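Local structure of rhodanese-like domain-containing protein (Rhodopseudomonas palustris, 2HHG) at residues 11-23 with 96-108. The protein is of unknown function, but belongs to the rhodanese-like family and may, as in its relatives, transfer sulfur from thiosulfate to cyanide. Residues are numbered along the deposited sequence; the frame is centred on the assembly and turned at random.
Sequences KAMLDEANSSIET and GLRSALAAKTAQD. With NA (sodium ion), chain C; PO4 (phosphate ion), chain B.
M13, a selenomethionine, meets L101 only near its own backbone: its CB lies 3.8 Å from L101 CD2, while the selenium end turns off from helix 97-108. One residue on, L14 sends CD2 across the first turn of that helix, 3.4 Å from L97 O, and its branched end crosses both leucines at about a right angle; a forked residue suits this spot, CD1 meeting L97 CD2 and CD2 meeting L101 CD2. E16 stands at the margin, where an acid suits the surface: water 1 joins its OE1 to K104 NZ, and OE2 pairs with R8. A17 faces K104 at the closest CA approach, where the axes of helices 11-18 and 97-108 come within 8.6 Å and a small methyl fits; CB rests 3.7 Å from K104 CB and near A100 O. In this rhodanese-like fold, a parallel sheet flanked by helices, segment 11-23 runs from a helix packed at 58° on helix 97-108 into an edge strand. N18 OD1, 3.7 Å from A100 CB, reaches G96 O through water 2, a role an amide oxygen fills as acceptor. Nearby, the backbone N of L97 and R98, with NE and NH2 of R98, bind a phosphate, probably from the crystallisation liquor; R98 NH1 pairs with E50. S20, small and polar, lets K104 run alongside its CB and OG; bent at chi2 and chi4, that long aliphatic chain carries NZ to D108 OD1 (2.9 Å). I21, its CG1 tucked over the backbone (chi1 70°), lays CD1 over A100 and A103, 3.9 Å from the CB of each, a buried place suited to a branched apolar chain. Its carbonyl oxygen, with that of N18 and waters 3 and 4, binds the sodium ion.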
ATOM      1  N   LYS A  11     -10.635  -3.899  13.137  1.00 10.25           N
ATOM      2  CA  LYS A  11     -11.187  -2.585  13.455  1.00 11.47           C
ATOM      3  C   LYS A  11     -10.185  -1.746  14.257  1.00 11.51           C
ATOM      4  O   LYS A  11      -9.908  -0.599  13.899  1.00 11.74           O
ATOM      5  CB  LYS A  11     -12.517  -2.718  14.194  1.00 11.96           C
ATOM      6  CG  LYS A  11     -13.210  -1.390  14.446  1.00 14.86           C
ATOM      7  CD  LYS A  11     -14.563  -1.586  15.111  1.00 18.39           C
ATOM      8  CE  LYS A  11     -15.361  -0.296  15.130  1.00 19.52           C
ATOM      9  NZ  LYS A  11     -14.617   0.788  15.818  1.00 22.02           N
ATOM     10  N   ALA A  12      -9.627  -2.329  15.317  1.00 11.50           N
ATOM     11  CA  ALA A  12      -8.623  -1.648  16.134  1.00 11.53           C
ATOM     12  C   ALA A  12      -7.371  -1.320  15.331  1.00 11.31           C
ATOM     13  O   ALA A  12      -6.844  -0.213  15.415  1.00 11.36           O
ATOM     14  CB  ALA A  12      -8.262  -2.485  17.351  1.00 12.15           C
HETATM   15  N   MSE A  13      -6.901  -2.286  14.550  1.00 10.68           N
HETATM   16  CA  MSE A  13      -5.689  -2.097  13.755  1.00 10.30           C
HETATM   17  C   MSE A  13      -5.847  -1.007  12.708  1.00 10.19           C
HETATM   18  O   MSE A  13      -4.933  -0.205  12.500  1.00 10.35           O
HETATM   19  CB  MSE A  13      -5.275  -3.389  13.068  1.00 10.75           C
HETATM   20  CG  MSE A  13      -4.929  -4.507  14.018  1.00 12.26           C
HETATM   21 SE   MSE A  13      -4.674  -6.107  12.986  1.00 21.50          SE
HETATM   22  CE  MSE A  13      -4.929  -7.377  14.415  1.00 20.25           C
ATOM     23  N   LEU A  14      -7.002  -0.992  12.049  1.00  9.82           N
ATOM     24  CA  LEU A  14      -7.283  -0.021  11.000  1.00 10.36           C
ATOM     25  C   LEU A  14      -7.458   1.389  11.555  1.00 11.59           C
ATOM     26  O   LEU A  14      -6.998   2.357  10.941  1.00 11.68           O
ATOM     27  CB  LEU A  14      -8.497  -0.451  10.176  1.00 10.41           C
ATOM     28  CG  LEU A  14      -8.249  -1.639   9.242  1.00  9.94           C
ATOM     29  CD1 LEU A  14      -9.562  -2.222   8.755  1.00 10.80           C
ATOM     30  CD2 LEU A  14      -7.355  -1.252   8.062  1.00 10.46           C
ATOM     31  N   ASP A  15      -8.103   1.502  12.716  1.00 12.45           N
ATOM     32  CA  ASP A  15      -8.259   2.792  13.382  0.50 13.15           C
ATOM     33  C   ASP A  15      -6.892   3.391  13.688  1.00 13.13           C
ATOM     34  O   ASP A  15      -6.633   4.563  13.380  1.00 13.78           O
ATOM     35  CB  ASP A  15      -9.067   2.651  14.675  0.50 13.68           C
ATOM     36  CG  ASP A  15      -9.097   3.938  15.484  0.50 14.78           C
ATOM     37  OD1 ASP A  15      -9.526   4.975  14.938  0.50 15.96           O
ATOM     38  OD2 ASP A  15      -8.678   3.914  16.659  0.50 16.77           O
ATOM     39  N   GLU A  16      -6.018   2.581  14.283  1.00 12.91           N
ATOM     40  CA  GLU A  16      -4.658   3.005  14.617  1.00 12.85           C
ATOM     41  C   GLU A  16      -3.881   3.437  13.378  1.00 12.16           C
ATOM     42  O   GLU A  16      -3.166   4.443  13.405  1.00 12.49           O
ATOM     43  CB  GLU A  16      -3.895   1.877  15.312  1.00 13.46           C
ATOM     44  CG  GLU A  16      -4.319   1.593  16.745  1.00 15.78           C
ATOM     45  CD  GLU A  16      -3.666   0.342  17.319  1.00 17.93           C
ATOM     46  OE1 GLU A  16      -2.671  -0.149  16.746  1.00 19.12           O
ATOM     47  OE2 GLU A  16      -4.157  -0.157  18.351  1.00 20.80           O
ATOM     48  N   ALA A  17      -4.019   2.670  12.299  1.00 11.24           N
ATOM     49  CA  ALA A  17      -3.330   2.977  11.054  1.00 11.05           C
ATOM     50  C   ALA A  17      -3.878   4.249  10.415  1.00 11.43           C
ATOM     51  O   ALA A  17      -3.118   5.182  10.129  1.00 10.77           O
ATOM     52  CB  ALA A  17      -3.427   1.804  10.094  1.00 10.70           C
ATOM     53  N   ASN A  18      -5.193   4.285  10.206  1.00 12.36           N
ATOM     54  CA  ASN A  18      -5.838   5.420   9.548  1.00 13.50           C
ATOM     55  C   ASN A  18      -5.513   6.765  10.178  1.00 13.66           C
ATOM     56  O   ASN A  18      -5.270   7.743   9.462  1.00 14.14           O
ATOM     57  CB  ASN A  18      -7.351   5.229   9.487  1.00 14.05           C
ATOM     58  CG  ASN A  18      -7.768   4.227   8.439  1.00 16.49           C
ATOM     59  OD1 ASN A  18      -7.144   4.114   7.385  1.00 20.85           O
ATOM     60  ND2 ASN A  18      -8.841   3.498   8.717  1.00 17.24           N
ATOM     61  N   SER A  19      -5.491   6.819  11.504  1.00 13.71           N
ATOM     62  CA  SER A  19      -5.277   8.080  12.209  1.00 13.79           C
ATOM     63  C   SER A  19      -3.814   8.526  12.236  1.00 13.01           C
ATOM     64  O   SER A  19      -3.506   9.635  12.677  1.00 13.01           O
ATOM     65  CB  SER A  19      -5.835   7.995  13.629  1.00 15.03           C
ATOM     66  OG  SER A  19      -5.096   7.071  14.396  1.00 16.75           O
ATOM     67  N   SER A  20      -2.923   7.661  11.756  1.00 11.68           N
ATOM     68  CA  SER A  20      -1.484   7.912  11.760  1.00 11.34           C
ATOM     69  C   SER A  20      -0.919   8.161  10.361  1.00 10.01           C
ATOM     70  O   SER A  20       0.220   8.607  10.234  1.00  9.65           O
ATOM     71  CB  SER A  20      -0.748   6.719  12.383  1.00 12.23           C
ATOM     72  OG  SER A  20      -1.009   6.606  13.772  1.00 16.07           O
ATOM     73  N   ILE A  21      -1.693   7.848   9.323  1.00  9.18           N
ATOM     74  CA  ILE A  21      -1.185   7.896   7.953  1.00  8.71           C
ATOM     75  C   ILE A  21      -1.983   8.820   7.039  1.00  9.01           C
ATOM     76  O   ILE A  21      -3.127   9.164   7.329  1.00  9.11           O
ATOM     77  CB  ILE A  21      -1.139   6.479   7.313  1.00  8.55           C
ATOM     78  CG1 ILE A  21      -2.564   5.966   7.047  1.00  9.83           C
ATOM     79  CG2 ILE A  21      -0.318   5.519   8.176  1.00  8.97           C
ATOM     80  CD1 ILE A  21      -2.629   4.579   6.425  1.00  9.93           C
ATOM     81  N   GLU A  22      -1.359   9.197   5.929  1.00  8.83           N
ATOM     82  CA  GLU A  22      -2.041   9.906   4.860  1.00  9.25           C
ATOM     83  C   GLU A  22      -2.907   8.952   4.052  1.00  8.98           C
ATOM     84  O   GLU A  22      -2.398   7.996   3.443  1.00  8.71           O
ATOM     85  CB  GLU A  22      -1.026  10.580   3.936  1.00  9.37           C
ATOM     86  CG  GLU A  22      -1.682  11.229   2.715  1.00  8.92           C
ATOM     87  CD  GLU A  22      -0.710  11.875   1.742  1.00  9.67           C
ATOM     88  OE1 GLU A  22       0.502  11.929   2.024  1.00 11.02           O
ATOM     89  OE2 GLU A  22      -1.179  12.341   0.686  1.00 11.24           O
ATOM     90  N   THR A  23      -4.209   9.219   4.033  1.00  9.43           N
ATOM     91  CA  THR A  23      -5.099   8.561   3.092  1.00 10.79           C
ATOM     92  C   THR A  23      -5.280   9.502   1.917  1.00 10.45           C
ATOM     93  O   THR A  23      -5.884  10.581   2.024  1.00 10.49           O
ATOM     94  CB  THR A  23      -6.454   8.173   3.710  1.00 11.30           C
ATOM     95  OG1 THR A  23      -6.233   7.218   4.753  1.00 14.04           O
ATOM     96  CG2 THR A  23      -7.359   7.532   2.663  1.00 13.37           C
ATOM     97  N   GLY A  96      -8.310  -0.914   0.068  1.00 10.83           N
ATOM     98  CA  GLY A  96      -7.797   0.137   0.943  1.00 10.95           C
ATOM     99  C   GLY A  96      -7.424  -0.287   2.355  1.00 11.01           C
ATOM    100  O   GLY A  96      -6.781   0.472   3.081  1.00 12.55           O
ATOM    101  N   LEU A  97      -7.791  -1.504   2.754  1.00 10.07           N
ATOM    102  CA  LEU A  97      -7.604  -1.920   4.146  1.00  9.81           C
ATOM    103  C   LEU A  97      -6.202  -2.449   4.430  1.00  9.37           C
ATOM    104  O   LEU A  97      -5.510  -1.910   5.293  1.00  9.09           O
ATOM    105  CB  LEU A  97      -8.693  -2.905   4.591  1.00 10.48           C
ATOM    106  CG  LEU A  97     -10.143  -2.439   4.391  1.00 11.85           C
ATOM    107  CD1 LEU A  97     -11.120  -3.424   5.012  1.00 12.76           C
ATOM    108  CD2 LEU A  97     -10.395  -1.032   4.934  1.00 13.43           C
ATOM    109  N   ARG A  98      -5.771  -3.481   3.704  1.00  8.59           N
ATOM    110  CA  ARG A  98      -4.407  -4.000   3.845  1.00  8.51           C
ATOM    111  C   ARG A  98      -3.390  -2.885   3.672  1.00  7.84           C
ATOM    112  O   ARG A  98      -2.372  -2.847   4.359  1.00  7.40           O
ATOM    113  CB  ARG A  98      -4.113  -5.102   2.821  1.00  8.72           C
ATOM    114  CG  ARG A  98      -4.614  -6.481   3.189  1.00  9.39           C
ATOM    115  CD  ARG A  98      -4.474  -7.434   2.009  1.00  9.14           C
ATOM    116  NE  ARG A  98      -5.417  -7.091   0.947  1.00  9.51           N
ATOM    117  CZ  ARG A  98      -5.379  -7.539  -0.304  1.00  9.06           C
ATOM    118  NH1 ARG A  98      -4.402  -8.336  -0.719  1.00  9.46           N
ATOM    119  NH2 ARG A  98      -6.320  -7.155  -1.158  1.00  9.71           N
ATOM    120  N   SER A  99      -3.658  -1.984   2.730  1.00  8.04           N
ATOM    121  CA  SER A  99      -2.697  -0.921   2.447  1.00  8.26           C
ATOM    122  C   SER A  99      -2.588   0.107   3.564  1.00  7.66           C
ATOM    123  O   SER A  99      -1.529   0.710   3.739  1.00  7.26           O
ATOM    124  CB  SER A  99      -2.977  -0.252   1.104  1.00  9.16           C
ATOM    125  OG  SER A  99      -4.293   0.243   1.044  1.00 10.97           O
ATOM    126  N   ALA A 100      -3.664   0.312   4.325  1.00  7.52           N
ATOM    127  CA  ALA A 100      -3.573   1.156   5.518  1.00  7.74           C
ATOM    128  C   ALA A 100      -2.631   0.505   6.527  1.00  7.26           C
ATOM    129  O   ALA A 100      -1.758   1.164   7.101  1.00  7.56           O
ATOM    130  CB  ALA A 100      -4.941   1.393   6.132  1.00  8.53           C
ATOM    131  N   LEU A 101      -2.797  -0.798   6.742  1.00  7.30           N
ATOM    132  CA  LEU A 101      -1.915  -1.513   7.664  1.00  7.45           C
ATOM    133  C   LEU A 101      -0.478  -1.504   7.168  1.00  7.43           C
ATOM    134  O   LEU A 101       0.444  -1.303   7.946  1.00  7.16           O
ATOM    135  CB  LEU A 101      -2.390  -2.949   7.900  1.00  7.83           C
ATOM    136  CG  LEU A 101      -3.802  -3.134   8.456  1.00  7.82           C
ATOM    137  CD1 LEU A 101      -4.000  -4.591   8.812  1.00  9.84           C
ATOM    138  CD2 LEU A 101      -4.072  -2.236   9.667  1.00  9.34           C
ATOM    139  N   ALA A 102      -0.290  -1.694   5.864  1.00  7.39           N
ATOM    140  CA  ALA A 102       1.050  -1.721   5.274  1.00  7.69           C
ATOM    141  C   ALA A 102       1.751  -0.373   5.402  1.00  7.73           C
ATOM    142  O   ALA A 102       2.922  -0.309   5.765  1.00  7.60           O
ATOM    143  CB  ALA A 102       0.990  -2.141   3.821  1.00  7.81           C
ATOM    144  N   ALA A 103       1.034   0.709   5.100  1.00  7.62           N
ATOM    145  CA  ALA A 103       1.589   2.055   5.245  1.00  7.87           C
ATOM    146  C   ALA A 103       1.985   2.330   6.692  1.00  7.51           C
ATOM    147  O   ALA A 103       3.053   2.880   6.953  1.00  7.39           O
ATOM    148  CB  ALA A 103       0.600   3.098   4.746  1.00  7.84           C
ATOM    149  N   LYS A 104       1.135   1.922   7.627  1.00  7.55           N
ATOM    150  CA  LYS A 104       1.441   2.093   9.040  1.00  7.75           C
ATOM    151  C   LYS A 104       2.681   1.286   9.452  1.00  7.30           C
ATOM    152  O   LYS A 104       3.547   1.802  10.160  1.00  7.64           O
ATOM    153  CB  LYS A 104       0.224   1.726   9.885  1.00  7.69           C
ATOM    154  CG  LYS A 104       0.419   1.861  11.398  1.00  8.91           C
ATOM    155  CD  LYS A 104       0.776   3.281  11.828  1.00 10.61           C
ATOM    156  CE  LYS A 104       0.574   3.479  13.324  1.00 11.91           C
ATOM    157  NZ  LYS A 104       1.310   2.505  14.167  1.00 12.93           N
ATOM    158  N   THR A 105       2.775   0.037   9.005  1.00  7.35           N
ATOM    159  CA  THR A 105       3.965  -0.768   9.271  1.00  7.62           C
ATOM    160  C   THR A 105       5.228  -0.082   8.743  1.00  7.56           C
ATOM    161  O   THR A 105       6.227   0.044   9.453  1.00  7.82           O
ATOM    162  CB  THR A 105       3.828  -2.150   8.633  1.00  7.92           C
ATOM    163  OG1 THR A 105       2.736  -2.841   9.250  1.00  8.18           O
ATOM    164  CG2 THR A 105       5.109  -2.967   8.788  1.00  9.40           C
ATOM    165  N   ALA A 106       5.172   0.367   7.496  1.00  7.76           N
ATOM    166  CA  ALA A 106       6.322   1.016   6.879  1.00  7.67           C
ATOM    167  C   ALA A 106       6.707   2.275   7.657  1.00  8.30           C
ATOM    168  O   ALA A 106       7.882   2.511   7.940  1.00  8.18           O
ATOM    169  CB  ALA A 106       6.022   1.342   5.432  1.00  7.80           C
ATOM    170  N   GLN A 107       5.710   3.060   8.039  1.00  8.23           N
ATOM    171  CA  GLN A 107       5.960   4.273   8.805  1.00  8.97           C
ATOM    172  C   GLN A 107       6.576   3.959  10.175  1.00  9.00           C
ATOM    173  O   GLN A 107       7.511   4.649  10.609  1.00  9.38           O
ATOM    174  CB  GLN A 107       4.662   5.047   8.964  1.00  9.18           C
ATOM    175  CG  GLN A 107       4.843   6.455   9.493  1.00  9.88           C
ATOM    176  CD  GLN A 107       3.546   7.209   9.488  1.00  9.46           C
ATOM    177  OE1 GLN A 107       2.742   7.099  10.421  1.00 11.96           O
ATOM    178  NE2 GLN A 107       3.321   7.970   8.443  1.00  8.21           N
ATOM    179  N   ASP A 108       6.061   2.918  10.840  1.00  9.35           N
ATOM    180  CA  ASP A 108       6.602   2.444  12.114  1.00 10.30           C
ATOM    181  C   ASP A 108       8.076   2.058  12.008  1.00  9.63           C
ATOM    182  O   ASP A 108       8.826   2.181  12.971  1.00 10.78           O
ATOM    183  CB  ASP A 108       5.821   1.228  12.626  1.00 10.62           C
ATOM    184  CG  ASP A 108       4.439   1.575  13.154  1.00 12.24           C
ATOM    185  OD1 ASP A 108       4.125   2.765  13.335  1.00 12.87           O
ATOM    186  OD2 ASP A 108       3.663   0.624  13.392  1.00 14.06           O
TER
HETATM  187 NA    NA C4286      -5.364   9.410   7.930  1.00 10.80          NA
HETATM  188  P   PO4 B4285      -8.593  -5.032   1.256  1.00 11.18           P
HETATM  189  O1  PO4 B4285      -9.122  -3.648   1.433  1.00 11.95           O
HETATM  190  O2  PO4 B4285      -7.351  -5.232   2.062  1.00 10.88           O
HETATM  191  O3  PO4 B4285      -9.673  -5.989   1.741  1.00 15.77           O
HETATM  192  O4  PO4 B4285      -8.319  -5.314  -0.195  1.00 12.73           O
HETATM  193  O   HOH W   1      -0.545   0.258  14.498  1.00 18.02           O
HETATM  194  O   HOH W   2      -8.398   1.750   5.573  1.00 17.84           O
HETATM  195  O   HOH W   3      -6.901   7.810   7.108  1.00 27.17           O
HETATM  196  O   HOH W   4      -5.429  10.968   6.043  1.00 10.80           O